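Local structure of ribosome inactivating type 1 protein (3MVG) at residues Phe6-Thr11 and Leu124-Leu129; Leu50-Phe55 and Leu64-Val69; Leu54-Asn59 and Thr131-Leu136; Glu120-Gly125 and Leu152-Gln157. The protein is a type 1 ribosome-inactivating protein from Iris hollandica, a one-chain member of this plant family built from a mixed beta sheet packed against several helices. All coordinates share one frame; numbering follows the deposited sequence.

Contact 1: Phe6-Thr11 and Leu124-Leu129; sequences FRVTGT and LGINPL
The type II beta turn from Val8 to Thr11, which leads out of strand 3-7, packs on the first turn of helix 126-138. Val8 and Thr11 of the turn meet Ile126, while Phe6, near the end of the strand, touches Leu129. The contact is buried and wholly apolar. No hydrogen bond crosses it.

Ile126 is the central residue, and its two branches serve different partners. CG2 of Ile126 is anti to its backbone N (CG1 has chi1 -59°) and lies 4.0 Å from CB of Val8. The two side chains run alongside each other, pointing opposite ways. The other branch ends in CD1, which meets CG2 of Thr11 at 4.0 Å, tip to tip. The same CG2 of Thr11 sits at the edge of the Phe6 ring, in its plane. Leu129 has two conformers. In the one modelled here, its CD1 approaches CE1 of Phe6 obliquely at 4.1 Å, and its CD2 lies near CG1 of Val8.

The turn is closed by two bonds to one acceptor. Val8 O receives Thr11 N at 3.1 Å and Thr11 OG1 at 2.7 Å, both from the same face of its carbonyl plane. The hydroxyl is thus engaged within the turn, and the methyl of Thr11 is left to meet the helix. On the helix side, Gly125 is the N-cap, and its O accepts from Leu129 N.

Phe55 of strand 49-55 makes backbone bonds to Phe6 and to Val8, just past the end of strand 3-7. Helix 146-164 lies beyond Leu129, and Ile176 of strand 176-177 touches both Thr11 and Ile126.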
loop_
_atom_site.group_PDB
_atom_site.type_symbol
_atom_site.label_atom_id
_atom_site.label_comp_id
_atom_site.label_asym_id
_atom_site.label_seq_id
_atom_site.Cartn_x
_atom_site.Cartn_y
_atom_site.Cartn_z
ATOM N N PHE A 6 7.152 -18.210 3.814
ATOM C CA PHE A 6 6.468 -17.681 2.635
ATOM C C PHE A 6 6.764 -18.597 1.454
ATOM O O PHE A 6 7.913 -18.996 1.242
ATOM C CB PHE A 6 6.911 -16.253 2.307
ATOM C CG PHE A 6 6.275 -15.704 1.060
ATOM C CD1 PHE A 6 6.983 -15.671 -0.138
ATOM C CD2 PHE A 6 4.956 -15.261 1.067
ATOM C CE1 PHE A 6 6.392 -15.187 -1.295
ATOM C CE2 PHE A 6 4.364 -14.777 -0.101
ATOM C CZ PHE A 6 5.091 -14.740 -1.273
ATOM N N ARG A 7 5.720 -18.934 0.694
ATOM C CA ARG A 7 5.855 -19.762 -0.510
ATOM C C ARG A 7 5.358 -19.012 -1.722
ATOM O O ARG A 7 4.280 -18.413 -1.680
ATOM C CB ARG A 7 5.071 -21.068 -0.379
ATOM C CG ARG A 7 5.300 -21.762 0.933
ATOM C CD ARG A 7 5.203 -23.250 0.785
ATOM N NE ARG A 7 5.388 -23.899 2.080
ATOM C CZ ARG A 7 5.656 -25.187 2.238
ATOM N NH1 ARG A 7 5.761 -25.971 1.175
ATOM N NH2 ARG A 7 5.814 -25.688 3.456
ATOM N N VAL A 8 6.116 -19.050 -2.813
ATOM C CA VAL A 8 5.678 -18.340 -4.009
ATOM C C VAL A 8 4.424 -18.932 -4.665
ATOM O O VAL A 8 3.609 -18.190 -5.208
ATOM C CB VAL A 8 6.797 -18.151 -5.068
ATOM C CG1 VAL A 8 7.905 -17.250 -4.531
ATOM C CG2 VAL A 8 7.364 -19.474 -5.551
ATOM N N THR A 9 4.267 -20.251 -4.578
ATOM C CA THR A 9 3.129 -20.946 -5.185
ATOM C C THR A 9 1.804 -20.421 -4.640
ATOM O O THR A 9 1.584 -20.407 -3.431
ATOM C CB THR A 9 3.244 -22.470 -4.975
ATOM O OG1 THR A 9 4.380 -22.953 -5.709
ATOM C CG2 THR A 9 1.978 -23.203 -5.439
ATOM N N GLY A 10 0.944 -19.951 -5.542
ATOM C CA GLY A 10 -0.368 -19.453 -5.151
ATOM C C GLY A 10 -0.378 -18.066 -4.539
ATOM O O GLY A 10 -1.386 -17.660 -3.968
ATOM N N THR A 11 0.727 -17.328 -4.650
ATOM C CA THR A 11 0.821 -15.996 -4.040
ATOM C C THR A 11 -0.278 -15.055 -4.512
ATOM O O THR A 11 -0.531 -14.906 -5.712
ATOM C CB THR A 11 2.194 -15.347 -4.299
ATOM O OG1 THR A 11 3.196 -16.079 -3.585
ATOM C CG2 THR A 11 2.237 -13.896 -3.812
ATOM N N LEU A 124 12.161 -6.736 -9.689
ATOM C CA LEU A 124 11.552 -7.200 -8.451
ATOM C C LEU A 124 10.112 -7.610 -8.698
ATOM O O LEU A 124 9.361 -6.921 -9.396
ATOM C CB LEU A 124 11.593 -6.095 -7.396
ATOM C CG LEU A 124 12.979 -5.594 -6.981
ATOM C CD1 LEU A 124 12.833 -4.475 -5.974
ATOM C CD2 LEU A 124 13.846 -6.715 -6.396
ATOM N N GLY A 125 9.724 -8.723 -8.095
ATOM C CA GLY A 125 8.381 -9.280 -8.238
ATOM C C GLY A 125 8.429 -10.710 -7.758
ATOM O O GLY A 125 9.473 -11.171 -7.280
ATOM N N ILE A 126 7.317 -11.428 -7.907
ATOM C CA ILE A 126 7.248 -12.805 -7.432
ATOM C C ILE A 126 8.128 -13.755 -8.251
ATOM O O ILE A 126 8.758 -14.639 -7.681
ATOM C CB ILE A 126 5.771 -13.271 -7.270
ATOM C CG1 ILE A 126 5.024 -12.359 -6.280
ATOM C CG2 ILE A 126 5.671 -14.756 -6.878
ATOM C CD1 ILE A 126 5.666 -12.216 -4.901
ATOM N N ASN A 127 8.211 -13.565 -9.563
ATOM C CA ASN A 127 9.128 -14.399 -10.335
ATOM C C ASN A 127 10.603 -14.167 -9.968
ATOM O O ASN A 127 11.322 -15.132 -9.748
ATOM C CB ASN A 127 8.872 -14.306 -11.840
ATOM C CG ASN A 127 7.701 -15.162 -12.284
ATOM O OD1 ASN A 127 7.666 -16.365 -12.021
ATOM N ND2 ASN A 127 6.742 -14.546 -12.966
ATOM N N PRO A 128 11.049 -12.894 -9.852
ATOM C CA PRO A 128 12.415 -12.672 -9.338
ATOM C C PRO A 128 12.639 -13.259 -7.955
ATOM O O PRO A 128 13.713 -13.786 -7.683
ATOM C CB PRO A 128 12.544 -11.147 -9.338
ATOM C CG PRO A 128 11.688 -10.733 -10.491
ATOM C CD PRO A 128 10.499 -11.668 -10.466
ATOM N N LEU A 129 11.627 -13.184 -7.095
ATOM C CA LEU A 129 11.711 -13.754 -5.752
ATOM C C LEU A 129 11.949 -15.272 -5.826
ATOM O O LEU A 129 12.854 -15.803 -5.180
ATOM C CB LEU A 129 10.437 -13.426 -4.963
ATOM C CG LEU A 129 10.524 -13.361 -3.436
ATOM C CD1 LEU A 129 9.262 -12.748 -2.848
ATOM C CD2 LEU A 129 10.770 -14.732 -2.839
#

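Contact 2: Leu50-Phe55 and Leu64-Val69; sequences LFVRLF and LVLNRV. With SO4 (sulfate ion), chain C.
Leu50 and Val52 pair with Leu66 and Leu64 in an antiparallel beta hairpin, strands 49-55 and 61-67 of the mixed sheet. Four backbone bonds join the two strands. Leu50 N gives to Leu66 O at 3.0 Å, and Leu66 N returns to Leu50 O at 2.8 Å, almost straight (172° at the hydrogen). Val52 N reaches Leu64 O at 2.9 Å, and Leu64 N reaches Val52 O at 2.8 Å. Phe51 and Val65 form the non-hydrogen-bonded pair between them. The backbone of Phe51 turns to strand 3-7 and its approach, bonding Glu2 and Val4.

At the end of the strand, Asn67 OD1 accepts from Val69 N in an Asx turn, and its ND2 bonds Gln42 OE1.

The Arg68 guanidinium is well supplied with acceptors. Its chain bends at chi3 (62°) on the way to a sulfate. NH2 gives to sulfate O3 at 2.9 Å and NH1 to sulfate O1, both nearly straight, and the sulfur lies in the guanidinium plane at its edge. The backbone oxygens of Arg26, Ser28 and Gln47 take bonds from NE, NH2 and NH1. The sulfate probably comes from the crystallisation liquor.

Leu50 and Val52 face helix 13-27. On their side of the sheet, CD1 of Leu54 meets CD1 of Leu64. On the other side, CE2 of Phe51 lies 3.7 Å from CG2 of Val65, the two side chains pointing the same way.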
loop_
_atom_site.group_PDB
_atom_site.type_symbol
_atom_site.label_atom_id
_atom_site.label_comp_id
_atom_site.label_asym_id
_atom_site.label_seq_id
_atom_site.Cartn_x
_atom_site.Cartn_y
_atom_site.Cartn_z
ATOM N N LEU A 50 15.811 -14.236 13.819
ATOM C CA LEU A 50 14.558 -14.720 13.277
ATOM C C LEU A 50 14.868 -15.429 11.970
ATOM O O LEU A 50 15.675 -14.951 11.178
ATOM C CB LEU A 50 13.599 -13.544 13.053
ATOM C CG LEU A 50 12.187 -13.898 12.604
ATOM C CD1 LEU A 50 11.436 -14.643 13.689
ATOM C CD2 LEU A 50 11.452 -12.632 12.240
ATOM N N PHE A 51 14.243 -16.576 11.750
ATOM C CA PHE A 51 14.389 -17.309 10.495
ATOM C C PHE A 51 13.205 -17.006 9.584
ATOM O O PHE A 51 12.056 -16.979 10.042
ATOM C CB PHE A 51 14.423 -18.817 10.754
ATOM C CG PHE A 51 15.745 -19.353 11.276
ATOM C CD1 PHE A 51 15.887 -20.720 11.464
ATOM C CD2 PHE A 51 16.843 -18.533 11.546
ATOM C CE1 PHE A 51 17.084 -21.274 11.938
ATOM C CE2 PHE A 51 18.048 -19.080 12.029
ATOM C CZ PHE A 51 18.162 -20.453 12.218
ATOM N N VAL A 52 13.485 -16.828 8.296
ATOM C CA VAL A 52 12.462 -16.606 7.287
ATOM C C VAL A 52 12.666 -17.666 6.219
ATOM O O VAL A 52 13.619 -17.598 5.441
ATOM C CB VAL A 52 12.555 -15.189 6.673
ATOM C CG1 VAL A 52 11.496 -15.001 5.590
ATOM C CG2 VAL A 52 12.371 -14.145 7.751
ATOM N N ARG A 53 11.795 -18.672 6.217
ATOM C CA ARG A 53 11.917 -19.772 5.277
ATOM C C ARG A 53 11.106 -19.480 4.028
ATOM O O ARG A 53 9.893 -19.252 4.100
ATOM C CB ARG A 53 11.507 -21.100 5.920
ATOM C CG ARG A 53 11.798 -22.303 5.018
ATOM C CD ARG A 53 11.948 -23.625 5.764
ATOM N NE ARG A 53 10.895 -23.852 6.750
ATOM C CZ ARG A 53 11.109 -24.006 8.054
ATOM N NH1 ARG A 53 10.087 -24.205 8.875
ATOM N NH2 ARG A 53 12.342 -23.964 8.544
ATOM N N LEU A 54 11.791 -19.468 2.889
ATOM C CA LEU A 54 11.193 -19.096 1.614
ATOM C C LEU A 54 11.236 -20.264 0.656
ATOM O O LEU A 54 12.267 -20.915 0.527
ATOM C CB LEU A 54 11.969 -17.935 1.000
ATOM C CG LEU A 54 12.098 -16.656 1.829
ATOM C CD1 LEU A 54 13.025 -15.696 1.124
ATOM C CD2 LEU A 54 10.734 -16.031 2.033
ATOM N N PHE A 55 10.130 -20.489 -0.052
ATOM C CA PHE A 55 9.980 -21.640 -0.958
ATOM C C PHE A 55 9.792 -21.180 -2.395
ATOM O O PHE A 55 8.963 -20.309 -2.670
ATOM C CB PHE A 55 8.776 -22.491 -0.545
ATOM C CG PHE A 55 8.923 -23.178 0.791
ATOM C CD1 PHE A 55 8.733 -22.486 1.978
ATOM C CD2 PHE A 55 9.210 -24.543 0.857
ATOM C CE1 PHE A 55 8.852 -23.126 3.210
ATOM C CE2 PHE A 55 9.325 -25.196 2.092
ATOM C CZ PHE A 55 9.147 -24.489 3.264
ATOM N N LEU A 64 16.422 -17.525 5.269
ATOM C CA LEU A 64 17.159 -16.321 5.619
ATOM C C LEU A 64 17.247 -16.200 7.131
ATOM O O LEU A 64 16.296 -16.542 7.846
ATOM C CB LEU A 64 16.459 -15.080 5.079
ATOM C CG LEU A 64 16.226 -14.972 3.574
ATOM C CD1 LEU A 64 15.435 -13.708 3.276
ATOM C CD2 LEU A 64 17.549 -14.968 2.823
ATOM N N VAL A 65 18.384 -15.723 7.618
ATOM C CA VAL A 65 18.531 -15.394 9.028
ATOM C C VAL A 65 18.518 -13.883 9.128
ATOM O O VAL A 65 19.361 -13.208 8.528
ATOM C CB VAL A 65 19.835 -15.965 9.619
ATOM C CG1 VAL A 65 19.912 -15.684 11.121
ATOM C CG2 VAL A 65 19.945 -17.461 9.325
ATOM N N LEU A 66 17.540 -13.351 9.852
ATOM C CA LEU A 66 17.463 -11.921 10.087
ATOM C C LEU A 66 17.898 -11.597 11.502
ATOM O O LEU A 66 17.713 -12.388 12.427
ATOM C CB LEU A 66 16.046 -11.398 9.837
ATOM C CG LEU A 66 15.699 -11.094 8.373
ATOM C CD1 LEU A 66 15.760 -12.348 7.505
ATOM C CD2 LEU A 66 14.329 -10.432 8.286
ATOM N N ASN A 67 18.507 -10.429 11.648
ATOM C CA ASN A 67 18.755 -9.839 12.944
ATOM C C ASN A 67 17.523 -8.992 13.265
ATOM O O ASN A 67 17.186 -8.071 12.526
ATOM C CB ASN A 67 20.019 -8.990 12.878
ATOM C CG ASN A 67 20.383 -8.349 14.206
ATOM O OD1 ASN A 67 19.678 -8.484 15.206
ATOM N ND2 ASN A 67 21.509 -7.643 14.218
ATOM N N ARG A 68 16.827 -9.321 14.347
ATOM C CA ARG A 68 15.643 -8.559 14.734
ATOM C C ARG A 68 15.953 -7.088 15.038
ATOM O O ARG A 68 15.089 -6.231 14.893
ATOM C CB ARG A 68 14.952 -9.190 15.944
ATOM C CG ARG A 68 14.328 -10.562 15.687
ATOM C CD ARG A 68 13.773 -11.212 16.964
ATOM N NE ARG A 68 12.698 -10.416 17.557
ATOM C CZ ARG A 68 12.654 -9.983 18.817
ATOM N NH1 ARG A 68 13.605 -10.286 19.696
ATOM N NH2 ARG A 68 11.614 -9.260 19.211
ATOM N N VAL A 69 17.183 -6.798 15.453
ATOM C CA VAL A 69 17.594 -5.426 15.773
ATOM C C VAL A 69 17.438 -4.489 14.570
ATOM O O VAL A 69 17.043 -3.339 14.717
ATOM C CB VAL A 69 19.048 -5.390 16.342
ATOM C CG1 VAL A 69 19.520 -3.966 16.624
ATOM C CG2 VAL A 69 19.136 -6.228 17.603
HETATM S S SO4 C . 12.726 -8.132 22.817
HETATM O O1 SO4 C . 13.601 -9.214 22.572
HETATM O O2 SO4 C . 13.244 -6.823 22.719
HETATM O O3 SO4 C . 11.712 -8.125 21.879
HETATM O O4 SO4 C . 12.165 -8.414 24.130
#

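Contact 3: Leu54-Asn59 and Thr131-Leu136; sequences LFDWGN and TAITTL. Unlike the reference sequence in segment 131-136: Thr134 (reference Ser).
Asp56 and Thr134 make the polar centre of this contact, and Ile133 packs beside them. Thr134 OG1 donates to Asp56 OD2 at 2.6 Å. It meets the carboxylate on its anti side, 32° out of its plane, and the two side chains are nearly perpendicular. Ala130 O, one helical turn back, is a further hydrogen-bond partner of OG1. Thr134 differs from the reference sequence, which has serine here.

Ile133 lies against the backbone of the end of strand 49-55. Its CG2 is 3.6 Å from Leu54 O and also touches the CB of Asp56. Its CD1 reaches Leu54 CB at 3.7 Å and packs on Phe55 O.

The next shell holds the aspartate in place. A chi1 of 73° puts CG of Asp56 between its backbone N and carbonyl carbon, where OD2 meets Thr134 and OD1 takes a weak bond from Gly58 N. Asp56 also opens a type I beta turn, in which Asn59 N gives to Asp56 O at 2.9 Å. Arg60 NE forms a salt bridge with OD2, which probably favours the charged carboxylate.

Two waters extend the join. One takes a bond from Trp57 N and gives one to Thr134 OG1 at 2.7 Å. The other lies in the plane of the Trp57 ring, at its edge. It accepts from Trp57 NE1 at 3.0 Å and from Thr131 OG1 at 3.1 Å.

Helix 126-138 thus packs against the end of strand 49-55 and the turn after it. Ile62 of the neighbouring strand 61-67 meets Ile133 and Leu136. Thr135 and Leu136 touch helix 146-164, and Trp57 touches Ile126 and Ala130.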
loop_
_atom_site.group_PDB
_atom_site.type_symbol
_atom_site.label_atom_id
_atom_site.label_comp_id
_atom_site.label_asym_id
_atom_site.label_seq_id
_atom_site.Cartn_x
_atom_site.Cartn_y
_atom_site.Cartn_z
ATOM N N LEU A 54 11.791 -19.468 2.889
ATOM C CA LEU A 54 11.193 -19.096 1.614
ATOM C C LEU A 54 11.236 -20.264 0.656
ATOM O O LEU A 54 12.267 -20.915 0.527
ATOM C CB LEU A 54 11.969 -17.935 1.000
ATOM C CG LEU A 54 12.098 -16.656 1.829
ATOM C CD1 LEU A 54 13.025 -15.696 1.124
ATOM C CD2 LEU A 54 10.734 -16.031 2.033
ATOM N N PHE A 55 10.130 -20.489 -0.052
ATOM C CA PHE A 55 9.980 -21.640 -0.958
ATOM C C PHE A 55 9.792 -21.180 -2.395
ATOM O O PHE A 55 8.963 -20.309 -2.670
ATOM C CB PHE A 55 8.776 -22.491 -0.545
ATOM C CG PHE A 55 8.923 -23.178 0.791
ATOM C CD1 PHE A 55 8.733 -22.486 1.978
ATOM C CD2 PHE A 55 9.210 -24.543 0.857
ATOM C CE1 PHE A 55 8.852 -23.126 3.210
ATOM C CE2 PHE A 55 9.325 -25.196 2.092
ATOM C CZ PHE A 55 9.147 -24.489 3.264
ATOM N N ASP A 56 10.560 -21.766 -3.312
ATOM C CA ASP A 56 10.451 -21.441 -4.734
ATOM C C ASP A 56 9.285 -22.175 -5.408
ATOM O O ASP A 56 8.473 -22.785 -4.718
ATOM C CB ASP A 56 11.791 -21.663 -5.452
ATOM C CG ASP A 56 12.149 -23.133 -5.643
ATOM O OD1 ASP A 56 11.309 -24.028 -5.380
ATOM O OD2 ASP A 56 13.298 -23.383 -6.064
ATOM N N TRP A 57 9.188 -22.098 -6.735
ATOM C CA TRP A 57 8.044 -22.700 -7.432
ATOM C C TRP A 57 7.942 -24.209 -7.216
ATOM O O TRP A 57 6.844 -24.760 -7.259
ATOM C CB TRP A 57 8.039 -22.396 -8.934
ATOM C CG TRP A 57 7.885 -20.943 -9.304
ATOM C CD1 TRP A 57 8.793 -20.175 -9.973
ATOM C CD2 TRP A 57 6.760 -20.087 -9.041
ATOM N NE1 TRP A 57 8.310 -18.905 -10.149
ATOM C CE2 TRP A 57 7.069 -18.817 -9.580
ATOM C CE3 TRP A 57 5.523 -20.271 -8.413
ATOM C CZ2 TRP A 57 6.192 -17.732 -9.494
ATOM C CZ3 TRP A 57 4.651 -19.188 -8.325
ATOM C CH2 TRP A 57 4.993 -17.938 -8.868
ATOM N N GLY A 58 9.073 -24.866 -6.982
ATOM C CA GLY A 58 9.090 -26.305 -6.707
ATOM C C GLY A 58 9.120 -26.651 -5.229
ATOM O O GLY A 58 9.428 -27.783 -4.857
ATOM N N ASN A 59 8.784 -25.681 -4.378
ATOM C CA ASN A 59 8.893 -25.828 -2.926
ATOM C C ASN A 59 10.264 -26.222 -2.401
ATOM O O ASN A 59 10.378 -26.870 -1.361
ATOM C CB ASN A 59 7.803 -26.742 -2.357
ATOM C CG ASN A 59 6.478 -26.046 -2.253
ATOM O OD1 ASN A 59 6.413 -24.824 -2.061
ATOM N ND2 ASN A 59 5.405 -26.808 -2.383
ATOM N N THR A 131 13.110 -16.983 -8.412
ATOM C CA THR A 131 14.406 -17.227 -9.033
ATOM C C THR A 131 15.553 -17.044 -8.036
ATOM O O THR A 131 16.507 -17.827 -8.024
ATOM C CB THR A 131 14.577 -16.332 -10.256
ATOM O OG1 THR A 131 13.601 -16.721 -11.229
ATOM C CG2 THR A 131 15.977 -16.466 -10.855
ATOM N N ALA A 132 15.448 -16.031 -7.183
ATOM C CA ALA A 132 16.466 -15.780 -6.170
ATOM C C ALA A 132 16.532 -16.940 -5.178
ATOM O O ALA A 132 17.623 -17.373 -4.798
ATOM C CB ALA A 132 16.194 -14.452 -5.464
ATOM N N ILE A 133 15.372 -17.447 -4.760
ATOM C CA ILE A 133 15.343 -18.608 -3.877
ATOM C C ILE A 133 16.010 -19.812 -4.533
ATOM O O ILE A 133 16.856 -20.467 -3.924
ATOM C CB ILE A 133 13.909 -18.984 -3.463
ATOM C CG1 ILE A 133 13.252 -17.853 -2.666
ATOM C CG2 ILE A 133 13.903 -20.294 -2.667
ATOM C CD1 ILE A 133 11.722 -17.976 -2.642
ATOM N N THR A 134 15.634 -20.101 -5.778
ATOM C CA THR A 134 16.202 -21.249 -6.499
ATOM C C THR A 134 17.713 -21.113 -6.634
ATOM O O THR A 134 18.454 -22.090 -6.461
ATOM C CB THR A 134 15.579 -21.398 -7.894
ATOM O OG1 THR A 134 14.179 -21.634 -7.768
ATOM C CG2 THR A 134 16.176 -22.567 -8.634
ATOM N N THR A 135 18.166 -19.903 -6.945
ATOM C CA THR A 135 19.587 -19.644 -7.149
ATOM C C THR A 135 20.374 -19.912 -5.874
ATOM O O THR A 135 21.386 -20.621 -5.900
ATOM C CB THR A 135 19.818 -18.214 -7.656
ATOM O OG1 THR A 135 19.139 -18.049 -8.906
ATOM C CG2 THR A 135 21.298 -17.942 -7.873
ATOM N N LEU A 136 19.898 -19.396 -4.744
ATOM C CA LEU A 136 20.556 -19.659 -3.482
ATOM C C LEU A 136 20.430 -21.124 -3.091
ATOM O O LEU A 136 21.363 -21.703 -2.534
ATOM C CB LEU A 136 20.005 -18.761 -2.377
ATOM C CG LEU A 136 20.290 -17.260 -2.535
ATOM C CD1 LEU A 136 19.911 -16.535 -1.257
ATOM C CD2 LEU A 136 21.760 -16.973 -2.885
HETATM O O HOH W 1 11.654 -21.134 -8.694
HETATM O O HOH W 2 10.578 -17.431 -11.410
#

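Contact 4: Glu120-Gly125 and Leu152-Gln157; sequences ENIDLG and LIVLIQ
The amide of Gln157 is the flat group here, and both methyls of Leu124 lie on one side of its plane. Leu124 CD2 is 3.7 Å from Gln157 NE2, and CD1 of Leu124 is 3.9 Å from Gln157 OE1.

At the amide edge, NE2 has two acceptors. One is Ile153 O at 3.2 Å, only 8° out of the amide plane. The other is a water, 2.8 Å from NE2, that in turn donates to Ile122 O at 2.9 Å. This water links loop and helix. OE1 bonds NE2 of Gln198, which leaves the amide held at both ends. Ile153 O also accepts from Gln157 N, on the opposite face of its carbonyl.

The rest is apolar. CG2 of Ile122 is anti to its backbone N and meets CG2 of Val154 at 3.6 Å. Its other branch ends in CD1, which lies 3.9 Å from CG2 of Ile153.

Asp123 turns away and forms a salt bridge with Arg189. Gly125 then serves as the N-cap of helix 126-138. This is loop-on-helix packing, in which the segment entering one helix packs against the buried residues 152-157 of helix 146-164.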
loop_
_atom_site.group_PDB
_atom_site.type_symbol
_atom_site.label_atom_id
_atom_site.label_comp_id
_atom_site.label_asym_id
_atom_site.label_seq_id
_atom_site.Cartn_x
_atom_site.Cartn_y
_atom_site.Cartn_z
ATOM N N GLU A 120 18.930 -0.737 -9.319
ATOM C CA GLU A 120 18.046 -0.027 -10.248
ATOM C C GLU A 120 17.794 -0.839 -11.516
ATOM O O GLU A 120 16.823 -0.590 -12.229
ATOM C CB GLU A 120 18.615 1.346 -10.633
ATOM C CG GLU A 120 18.453 2.423 -9.580
ATOM C CD GLU A 120 19.107 3.742 -9.956
ATOM O OE1 GLU A 120 18.915 4.213 -11.099
ATOM O OE2 GLU A 120 19.801 4.318 -9.092
ATOM N N ASN A 121 18.672 -1.804 -11.788
ATOM C CA ASN A 121 18.591 -2.618 -13.003
ATOM C C ASN A 121 18.196 -4.079 -12.763
ATOM O O ASN A 121 18.362 -4.931 -13.638
ATOM C CB ASN A 121 19.912 -2.522 -13.782
ATOM C CG ASN A 121 20.291 -1.086 -14.105
ATOM O OD1 ASN A 121 19.453 -0.291 -14.531
ATOM N ND2 ASN A 121 21.553 -0.746 -13.890
ATOM N N ILE A 122 17.648 -4.351 -11.579
ATOM C CA ILE A 122 17.265 -5.707 -11.178
ATOM C C ILE A 122 15.759 -5.774 -10.939
ATOM O O ILE A 122 15.227 -5.079 -10.073
ATOM C CB ILE A 122 18.047 -6.159 -9.922
ATOM C CG1 ILE A 122 19.542 -6.291 -10.259
ATOM C CG2 ILE A 122 17.465 -7.464 -9.350
ATOM C CD1 ILE A 122 20.452 -6.516 -9.057
ATOM N N ASP A 123 15.076 -6.605 -11.728
ATOM C CA ASP A 123 13.619 -6.785 -11.611
ATOM C C ASP A 123 13.230 -7.305 -10.234
ATOM O O ASP A 123 13.886 -8.199 -9.696
ATOM C CB ASP A 123 13.089 -7.792 -12.646
ATOM C CG ASP A 123 13.034 -7.239 -14.058
ATOM O OD1 ASP A 123 13.142 -6.020 -14.256
ATOM O OD2 ASP A 123 12.854 -8.058 -14.983
ATOM N N LEU A 124 12.161 -6.736 -9.689
ATOM C CA LEU A 124 11.552 -7.200 -8.451
ATOM C C LEU A 124 10.112 -7.610 -8.698
ATOM O O LEU A 124 9.361 -6.921 -9.396
ATOM C CB LEU A 124 11.593 -6.095 -7.396
ATOM C CG LEU A 124 12.979 -5.594 -6.981
ATOM C CD1 LEU A 124 12.833 -4.475 -5.974
ATOM C CD2 LEU A 124 13.846 -6.715 -6.396
ATOM N N GLY A 125 9.724 -8.723 -8.095
ATOM C CA GLY A 125 8.381 -9.280 -8.238
ATOM C C GLY A 125 8.429 -10.710 -7.758
ATOM O O GLY A 125 9.473 -11.171 -7.280
ATOM N N LEU A 152 20.568 -12.088 -3.261
ATOM C CA LEU A 152 20.394 -11.403 -1.986
ATOM C C LEU A 152 19.854 -9.987 -2.151
ATOM O O LEU A 152 19.047 -9.541 -1.350
ATOM C CB LEU A 152 21.687 -11.412 -1.176
ATOM C CG LEU A 152 22.032 -12.752 -0.527
ATOM C CD1 LEU A 152 23.460 -12.726 0.000
ATOM C CD2 LEU A 152 21.050 -13.132 0.581
ATOM N N ILE A 153 20.250 -9.293 -3.209
ATOM C CA ILE A 153 19.681 -7.975 -3.497
ATOM C C ILE A 153 18.161 -8.078 -3.647
ATOM O O ILE A 153 17.414 -7.254 -3.109
ATOM C CB ILE A 153 20.320 -7.355 -4.763
ATOM C CG1 ILE A 153 21.753 -6.921 -4.447
ATOM C CG2 ILE A 153 19.508 -6.170 -5.266
ATOM C CD1 ILE A 153 22.585 -6.559 -5.671
ATOM N N VAL A 154 17.707 -9.087 -4.392
ATOM C CA VAL A 154 16.276 -9.318 -4.599
ATOM C C VAL A 154 15.589 -9.654 -3.270
ATOM O O VAL A 154 14.586 -9.038 -2.900
ATOM C CB VAL A 154 16.033 -10.440 -5.643
ATOM C CG1 VAL A 154 14.553 -10.805 -5.732
ATOM C CG2 VAL A 154 16.545 -10.011 -7.019
ATOM N N LEU A 155 16.143 -10.615 -2.539
ATOM C CA LEU A 155 15.501 -11.094 -1.305
ATOM C C LEU A 155 15.505 -10.063 -0.184
ATOM O O LEU A 155 14.508 -9.910 0.509
ATOM C CB LEU A 155 16.126 -12.406 -0.841
ATOM C CG LEU A 155 15.926 -13.555 -1.832
ATOM C CD1 LEU A 155 16.638 -14.810 -1.365
ATOM C CD2 LEU A 155 14.450 -13.838 -2.131
ATOM N N ILE A 156 16.618 -9.351 -0.017
ATOM C CA ILE A 156 16.688 -8.288 0.974
ATOM C C ILE A 156 15.613 -7.235 0.707
ATOM O O ILE A 156 14.908 -6.806 1.628
ATOM C CB ILE A 156 18.098 -7.670 1.045
ATOM C CG1 ILE A 156 19.063 -8.671 1.693
ATOM C CG2 ILE A 156 18.066 -6.342 1.811
ATOM C CD1 ILE A 156 20.539 -8.365 1.479
ATOM N N GLN A 157 15.457 -6.832 -0.541
ATOM C CA GLN A 157 14.449 -5.830 -0.845
ATOM C C GLN A 157 13.027 -6.329 -0.644
ATOM O O GLN A 157 12.180 -5.583 -0.168
ATOM C CB GLN A 157 14.642 -5.261 -2.239
ATOM C CG GLN A 157 15.887 -4.416 -2.364
ATOM C CD GLN A 157 16.013 -3.831 -3.736
ATOM O OE1 GLN A 157 15.689 -2.662 -3.962
ATOM N NE2 GLN A 157 16.448 -4.648 -4.680
HETATM O O HOH W 3 16.280 -4.348 -7.502
#

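Contacts 1 and 3 are close neighbours, their centres about 9 Å apart. Both set helix 126-138 against the end of the sheet, where strands 3-7 and 49-55 lie side by side. Contact 2 lies within the same sheet and shares Leu54 and Phe55 with contact 3. Contact 4 shares Leu124 and Gly125 with contact 1 and carries the packing on to helix 146-164. Contacts 2 and 4 are about 17 Å apart between centres, yet Leu155 of that helix touches Leu54 and Leu64. Along the chain, contact 2 closes before contact 4 opens, whereas contacts 1 and 3 cross. Together they tie the sheet to helices 126-138 and 146-164, consistent with one shared core.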